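Local coordinates for protein 3-hydroxyacyl-CoA dehydrogenase (Archaeoglobus fulgidus, PDB 1ZEJ) that probably acts as an NAD-dependent dehydrogenase of the 3-hydroxyacyl-CoA dehydrogenase family, working as a homodimer, at residues Leu119-Pro122 / Ser123-Leu126; Ala197-Val200 / Asp201-Trp204; Ala264-Gly267 / Ile268-Gly272. All blocks are in the same frame, centred on the assembly; numbering follows the deposited sequence. Where two conformers were deposited one is given.

Contact 1 (Leu119-Pro122 / Ser123-Leu126); sequences LDSP and SRFL
The guanidinium group of R124 turns its edge to S121, whose OG lies almost exactly in the guanidinium plane. Two nitrogens hold this one oxygen side-on: NH2 of R124 is 2.9 Å from OG of S121, and NE of R124 reaches the same OG at 3.2 Å along a more bent path. NE also makes a weak bond to S121 O at the same edge. The ring of F125 is met obliquely by L119, the side chains crossing at about a right angle with CD1 of L119 3.6 Å from CG of F125; a water lies at the ring edge.

The arginine can fold back because its CG stands between the backbone N and the carbonyl carbon (chi1 52°) and the chain bends at chi2. F125 N donates to P122 O at 3.2 Å, closing a beta turn close to type I, and the water donates to both P122 O and F125 O. S121 OG is also bonded to E96, and R124 NH1 to A101 O and T99 O. The turn links helix 112-116 to strand 125-130: L119 and F125 pack on L92 of helix 85-96, while R124 pairs by its backbone with L103 of strand 103-105.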
loop_
_atom_site.group_PDB
_atom_site.type_symbol
_atom_site.label_atom_id
_atom_site.label_comp_id
_atom_site.label_asym_id
_atom_site.label_seq_id
_atom_site.Cartn_x
_atom_site.Cartn_y
_atom_site.Cartn_z
ATOM N N LEU A 119 21.661 24.060 14.595
ATOM C CA LEU A 119 22.769 23.420 15.299
ATOM C C LEU A 119 24.106 24.043 14.919
ATOM O O LEU A 119 24.291 24.560 13.813
ATOM C CB LEU A 119 22.835 21.903 14.993
ATOM C CG LEU A 119 21.572 21.106 15.227
ATOM C CD1 LEU A 119 21.885 19.668 14.936
ATOM C CD2 LEU A 119 21.007 21.267 16.670
ATOM N N ASP A 120 25.043 23.932 15.843
ATOM C CA ASP A 120 26.429 24.373 15.611
ATOM C C ASP A 120 27.186 23.448 14.667
ATOM O O ASP A 120 28.010 23.898 13.897
ATOM C CB ASP A 120 27.148 24.405 16.964
ATOM C CG ASP A 120 28.399 25.249 16.957
ATOM O OD1 ASP A 120 28.310 26.468 16.676
ATOM O OD2 ASP A 120 29.467 24.707 17.301
ATOM N N SER A 121 26.913 22.150 14.720
ATOM C CA SER A 121 27.695 21.191 13.927
ATOM C C SER A 121 26.779 20.191 13.199
ATOM O O SER A 121 26.744 18.969 13.503
ATOM C CB SER A 121 28.712 20.493 14.857
ATOM O OG SER A 121 28.057 20.072 16.085
ATOM N N PRO A 122 26.049 20.695 12.208
ATOM C CA PRO A 122 25.021 19.849 11.585
ATOM C C PRO A 122 25.549 18.752 10.634
ATOM O O PRO A 122 24.745 17.950 10.147
ATOM C CB PRO A 122 24.157 20.875 10.868
ATOM C CG PRO A 122 25.081 21.900 10.477
ATOM C CD PRO A 122 26.071 22.034 11.594
ATOM N N SER A 123 26.857 18.731 10.340
ATOM C CA SER A 123 27.367 17.696 9.458
ATOM C C SER A 123 27.179 16.284 10.011
ATOM O O SER A 123 27.126 15.333 9.227
ATOM C CB SER A 123 28.821 17.900 9.071
ATOM O OG SER A 123 29.620 17.949 10.198
ATOM N N ARG A 124 27.056 16.153 11.336
ATOM C CA ARG A 124 26.896 14.837 11.973
ATOM C C ARG A 124 25.519 14.662 12.603
ATOM O O ARG A 124 25.317 13.812 13.449
ATOM C CB ARG A 124 28.043 14.556 12.964
ATOM C CG ARG A 124 28.275 15.643 13.974
ATOM C CD ARG A 124 27.110 15.920 14.935
ATOM N NE ARG A 124 27.557 16.948 15.851
ATOM C CZ ARG A 124 28.097 16.726 17.046
ATOM N NH1 ARG A 124 28.104 15.530 17.581
ATOM N NH2 ARG A 124 28.566 17.731 17.736
ATOM N N PHE A 125 24.546 15.434 12.117
ATOM C CA PHE A 125 23.164 15.347 12.549
ATOM C C PHE A 125 22.345 14.765 11.396
ATOM O O PHE A 125 22.542 15.124 10.206
ATOM C CB PHE A 125 22.571 16.734 12.852
ATOM C CG PHE A 125 21.076 16.698 13.090
ATOM C CD1 PHE A 125 20.573 16.094 14.213
ATOM C CD2 PHE A 125 20.186 17.222 12.154
ATOM C CE1 PHE A 125 19.202 15.991 14.426
ATOM C CE2 PHE A 125 18.823 17.155 12.355
ATOM C CZ PHE A 125 18.322 16.539 13.531
ATOM N N LEU A 126 21.425 13.892 11.755
ATOM C CA LEU A 126 20.464 13.394 10.791
ATOM C C LEU A 126 19.220 12.891 11.498
ATOM O O LEU A 126 19.193 12.760 12.733
ATOM C CB LEU A 126 21.145 12.355 9.918
ATOM C CG LEU A 126 21.358 10.871 10.188
ATOM C CD1 LEU A 126 22.568 10.317 9.431
ATOM C CD2 LEU A 126 21.255 10.392 11.575
HETATM O O HOH W 1 22.121 17.840 9.497
#

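Contact 2 (Ala197-Val200 / Asp201-Trp204); sequences AEDV and DRVW
At the start of helix 197-224, in the C-terminal domain, D199 and R202 form a salt bridge across three residues, an example of how helix pitch brings opposite charges together. Their side chains lie side by side and point the same way, with OD1 of D199 3.0 Å from NH1 of R202 at the guanidinium edge. The hydrogen bond within this bridge is weak and bent, and the carboxylate and guanidinium planes stand 52° apart. A bend at chi3 (73°) brings NH1 beside D199.

The backbone is regular at first: D201 N donates to A197 O at 3.0 Å, R202 N to E198 O at 2.9 Å, and V203 N to D199 O at 3.3 Å. At V200 O the pattern changes: W204 N bonds weakly to D201 O, and V200 O meets the indole edge, near its plane, 3.3 Å from CD1 of W204.

The carboxylate of D201 is bonded to Y269, L218 and G219 of the second subunit. R202 is shared between D199 of its own helix and E166 and V167 O of the second subunit, so its charge is probably balanced across the dimer interface.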
loop_
_atom_site.group_PDB
_atom_site.type_symbol
_atom_site.label_atom_id
_atom_site.label_comp_id
_atom_site.label_asym_id
_atom_site.label_seq_id
_atom_site.Cartn_x
_atom_site.Cartn_y
_atom_site.Cartn_z
ATOM N N ALA A 197 -15.539 4.165 4.318
ATOM C CA ALA A 197 -14.184 3.929 4.822
ATOM C C ALA A 197 -13.775 2.457 4.726
ATOM O O ALA A 197 -12.667 2.123 4.307
ATOM C CB ALA A 197 -14.121 4.411 6.285
ATOM N N GLU A 198 -14.688 1.583 5.127
ATOM C CA GLU A 198 -14.459 0.141 5.100
ATOM C C GLU A 198 -14.074 -0.334 3.721
ATOM O O GLU A 198 -13.242 -1.206 3.591
ATOM C CB GLU A 198 -15.681 -0.629 5.573
ATOM C CG GLU A 198 -15.885 -0.568 7.068
ATOM C CD GLU A 198 -16.754 0.627 7.560
ATOM O OE1 GLU A 198 -16.993 1.607 6.779
ATOM O OE2 GLU A 198 -17.181 0.525 8.751
ATOM N N ASP A 199 -14.702 0.223 2.691
ATOM C CA ASP A 199 -14.384 -0.117 1.293
ATOM C C ASP A 199 -13.047 0.422 0.810
ATOM O O ASP A 199 -12.340 -0.258 0.064
ATOM C CB ASP A 199 -15.502 0.343 0.363
ATOM C CG ASP A 199 -16.721 -0.528 0.485
ATOM O OD1 ASP A 199 -16.616 -1.605 1.098
ATOM O OD2 ASP A 199 -17.750 -0.102 0.003
ATOM N N VAL A 200 -12.699 1.644 1.209
ATOM C CA VAL A 200 -11.369 2.161 0.962
ATOM C C VAL A 200 -10.326 1.189 1.521
ATOM O O VAL A 200 -9.360 0.826 0.850
ATOM C CB VAL A 200 -11.189 3.561 1.615
ATOM C CG1 VAL A 200 -9.747 3.973 1.585
ATOM C CG2 VAL A 200 -12.145 4.586 0.930
ATOM N N ASP A 201 -10.546 0.731 2.751
ATOM C CA ASP A 201 -9.604 -0.162 3.382
ATOM C C ASP A 201 -9.629 -1.565 2.756
ATOM O O ASP A 201 -8.597 -2.218 2.688
ATOM C CB ASP A 201 -9.858 -0.212 4.891
ATOM C CG ASP A 201 -9.269 1.011 5.637
ATOM O OD1 ASP A 201 -8.383 1.691 5.111
ATOM O OD2 ASP A 201 -9.644 1.223 6.799
ATOM N N ARG A 202 -10.797 -2.033 2.336
ATOM C CA ARG A 202 -10.906 -3.394 1.804
ATOM C C ARG A 202 -10.107 -3.568 0.513
ATOM O O ARG A 202 -9.587 -4.655 0.280
ATOM C CB ARG A 202 -12.370 -3.794 1.626
ATOM C CG ARG A 202 -12.992 -4.148 2.991
ATOM C CD ARG A 202 -14.469 -4.284 2.996
ATOM N NE ARG A 202 -14.924 -5.490 2.350
ATOM C CZ ARG A 202 -15.485 -5.519 1.155
ATOM N NH1 ARG A 202 -15.679 -4.388 0.496
ATOM N NH2 ARG A 202 -15.886 -6.683 0.632
ATOM N N VAL A 203 -10.029 -2.533 -0.333
ATOM C CA VAL A 203 -9.217 -2.652 -1.555
ATOM C C VAL A 203 -7.718 -2.800 -1.289
ATOM O O VAL A 203 -6.975 -3.343 -2.140
ATOM C CB VAL A 203 -9.509 -1.570 -2.615
ATOM C CG1 VAL A 203 -10.977 -1.624 -3.011
ATOM C CG2 VAL A 203 -9.133 -0.167 -2.208
ATOM N N TRP A 204 -7.285 -2.365 -0.101
ATOM C CA TRP A 204 -5.950 -2.594 0.376
ATOM C C TRP A 204 -5.828 -3.934 1.090
ATOM O O TRP A 204 -4.927 -4.735 0.783
ATOM C CB TRP A 204 -5.522 -1.473 1.322
ATOM C CG TRP A 204 -5.222 -0.219 0.621
ATOM C CD1 TRP A 204 -6.059 0.851 0.418
ATOM C CD2 TRP A 204 -3.996 0.096 0.004
ATOM N NE1 TRP A 204 -5.402 1.830 -0.299
ATOM C CE2 TRP A 204 -4.127 1.389 -0.559
ATOM C CE3 TRP A 204 -2.778 -0.591 -0.142
ATOM C CZ2 TRP A 204 -3.089 2.004 -1.225
ATOM C CZ3 TRP A 204 -1.759 0.021 -0.842
ATOM C CH2 TRP A 204 -1.908 1.307 -1.347
#

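Contact 3 (Ala264-Gly267 / Ile268-Gly272); sequences AGKG and IYEYG
K266 starts out extended, with CG opposite the backbone N (chi1 -172°), and then bends at chi3 and chi4, whereas E270 sets CG opposite its carbonyl carbon (chi1 -60°) and runs straight beyond it. The two side chains consequently lie alongside one another and point the same way. CE of K266 comes to 3.4 Å from OE2 of E270, and the salt bridge from K266 NZ to the same OE2 is long at 3.7 Å. With an alanine in place of the lysine at K266, E270 would probably lose both its aliphatic flank and its charge partner, leaving the carboxylate freer to turn.

The backbones are antiparallel, joined by a single bridge in which K266 and E270 are a non-hydrogen-bonded pair. On one flank Y271 N donates to G265 O at 3.0 Å, and on the other G267 N donates to Y269 O at 2.8 Å along a nearly straight line. Y269 O also receives a CA-H...O contact from CA of K266 at 3.3 Å. G265 and K266 together face a single residue earlier in the chain, as in a G1 beta bulge, with G265 its positive-phi glycine (78°).

Within the tight return, CG2 of I268 rests over one face of the Y269 ring. D222 of helix 197-224 accepts bonds from I268 N, Y269 N and Y271 OH. Backbone bonds and this single carboxylate therefore probably fix the turn, while the long K266-E270 attraction adds a modest surface contribution.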
loop_
_atom_site.group_PDB
_atom_site.type_symbol
_atom_site.label_atom_id
_atom_site.label_comp_id
_atom_site.label_asym_id
_atom_site.label_seq_id
_atom_site.Cartn_x
_atom_site.Cartn_y
_atom_site.Cartn_z
ATOM N N ALA A 264 9.424 -9.281 -20.907
ATOM C CA ALA A 264 10.678 -9.070 -21.630
ATOM C C ALA A 264 11.896 -9.467 -20.798
ATOM O O ALA A 264 13.025 -9.341 -21.240
ATOM C CB ALA A 264 10.787 -7.625 -22.058
ATOM N N GLY A 265 11.661 -9.963 -19.591
ATOM C CA GLY A 265 12.731 -10.375 -18.722
ATOM C C GLY A 265 13.401 -9.197 -18.055
ATOM O O GLY A 265 14.389 -9.381 -17.351
ATOM N N LYS A 266 12.884 -7.990 -18.290
ATOM C CA LYS A 266 13.511 -6.761 -17.782
ATOM C C LYS A 266 12.547 -5.592 -17.855
ATOM O O LYS A 266 12.011 -5.271 -18.902
ATOM C CB LYS A 266 14.804 -6.415 -18.558
ATOM C CG LYS A 266 15.622 -5.246 -17.949
ATOM C CD LYS A 266 16.812 -4.875 -18.855
ATOM C CE LYS A 266 18.036 -4.465 -18.095
ATOM N NZ LYS A 266 17.852 -3.351 -17.118
ATOM N N GLY A 267 12.314 -4.961 -16.718
ATOM C CA GLY A 267 11.622 -3.701 -16.710
ATOM C C GLY A 267 12.337 -2.809 -15.735
ATOM O O GLY A 267 13.492 -2.402 -15.968
ATOM N N ILE A 268 11.668 -2.504 -14.634
ATOM C CA ILE A 268 12.350 -1.864 -13.509
ATOM C C ILE A 268 13.417 -2.832 -12.962
ATOM O O ILE A 268 14.562 -2.428 -12.679
ATOM C CB ILE A 268 11.350 -1.414 -12.440
ATOM C CG1 ILE A 268 10.404 -0.355 -13.036
ATOM C CG2 ILE A 268 12.116 -0.815 -11.241
ATOM C CD1 ILE A 268 9.051 -0.352 -12.470
ATOM N N TYR A 269 13.060 -4.114 -12.878
ATOM C CA TYR A 269 13.949 -5.163 -12.390
ATOM C C TYR A 269 14.118 -6.233 -13.467
ATOM O O TYR A 269 13.458 -6.161 -14.495
ATOM C CB TYR A 269 13.349 -5.778 -11.156
ATOM C CG TYR A 269 13.078 -4.775 -10.058
ATOM C CD1 TYR A 269 14.120 -4.032 -9.465
ATOM C CD2 TYR A 269 11.805 -4.545 -9.622
ATOM C CE1 TYR A 269 13.847 -3.101 -8.466
ATOM C CE2 TYR A 269 11.538 -3.646 -8.651
ATOM C CZ TYR A 269 12.553 -2.940 -8.044
ATOM O OH TYR A 269 12.206 -2.042 -7.037
ATOM N N GLU A 270 14.988 -7.210 -13.210
ATOM C CA GLU A 270 15.267 -8.303 -14.145
ATOM C C GLU A 270 14.673 -9.592 -13.594
ATOM O O GLU A 270 14.638 -9.799 -12.362
ATOM C CB GLU A 270 16.775 -8.457 -14.375
ATOM C CG GLU A 270 17.398 -7.191 -14.965
ATOM C CD GLU A 270 18.857 -7.340 -15.378
ATOM O OE1 GLU A 270 19.366 -8.484 -15.461
ATOM O OE2 GLU A 270 19.500 -6.297 -15.640
ATOM N N TYR A 271 14.199 -10.438 -14.507
ATOM C CA TYR A 271 13.392 -11.629 -14.171
ATOM C C TYR A 271 13.903 -12.879 -14.890
ATOM O O TYR A 271 14.500 -12.773 -15.961
ATOM C CB TYR A 271 11.930 -11.378 -14.528
ATOM C CG TYR A 271 11.378 -10.223 -13.716
ATOM C CD1 TYR A 271 11.478 -8.923 -14.175
ATOM C CD2 TYR A 271 10.819 -10.435 -12.465
ATOM C CE1 TYR A 271 11.038 -7.865 -13.421
ATOM C CE2 TYR A 271 10.354 -9.367 -11.695
ATOM C CZ TYR A 271 10.462 -8.088 -12.182
ATOM O OH TYR A 271 10.039 -7.006 -11.405
ATOM N N GLY A 272 13.661 -14.041 -14.277
ATOM C CA GLY A 272 13.928 -15.348 -14.889
ATOM C C GLY A 272 12.628 -15.937 -15.387
ATOM O O GLY A 272 11.566 -15.330 -15.192
#

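Overall arrangement
The three contacts show how local chemistry follows position. Contact 1 is partly buried in the NAD-binding domain, where an arginine bonded to neutral oxygens, and a leucine-phenylalanine contact, seat a turn against helix 85-96. Contact 2, also partly buried, lies within one helix of the C-terminal domain and directs its charges toward the second subunit. Contact 3, at the surface of that same domain, relies on a backbone bridge and a carboxylate of that helix, with a long ion pair added. Centres of contacts 1 and 2 are about 42 Å apart, on opposite sides of the chain's centre. Contacts 2 and 3 do not touch within a chain, yet in the dimer contact 2 of one subunit meets contact 3 of the other.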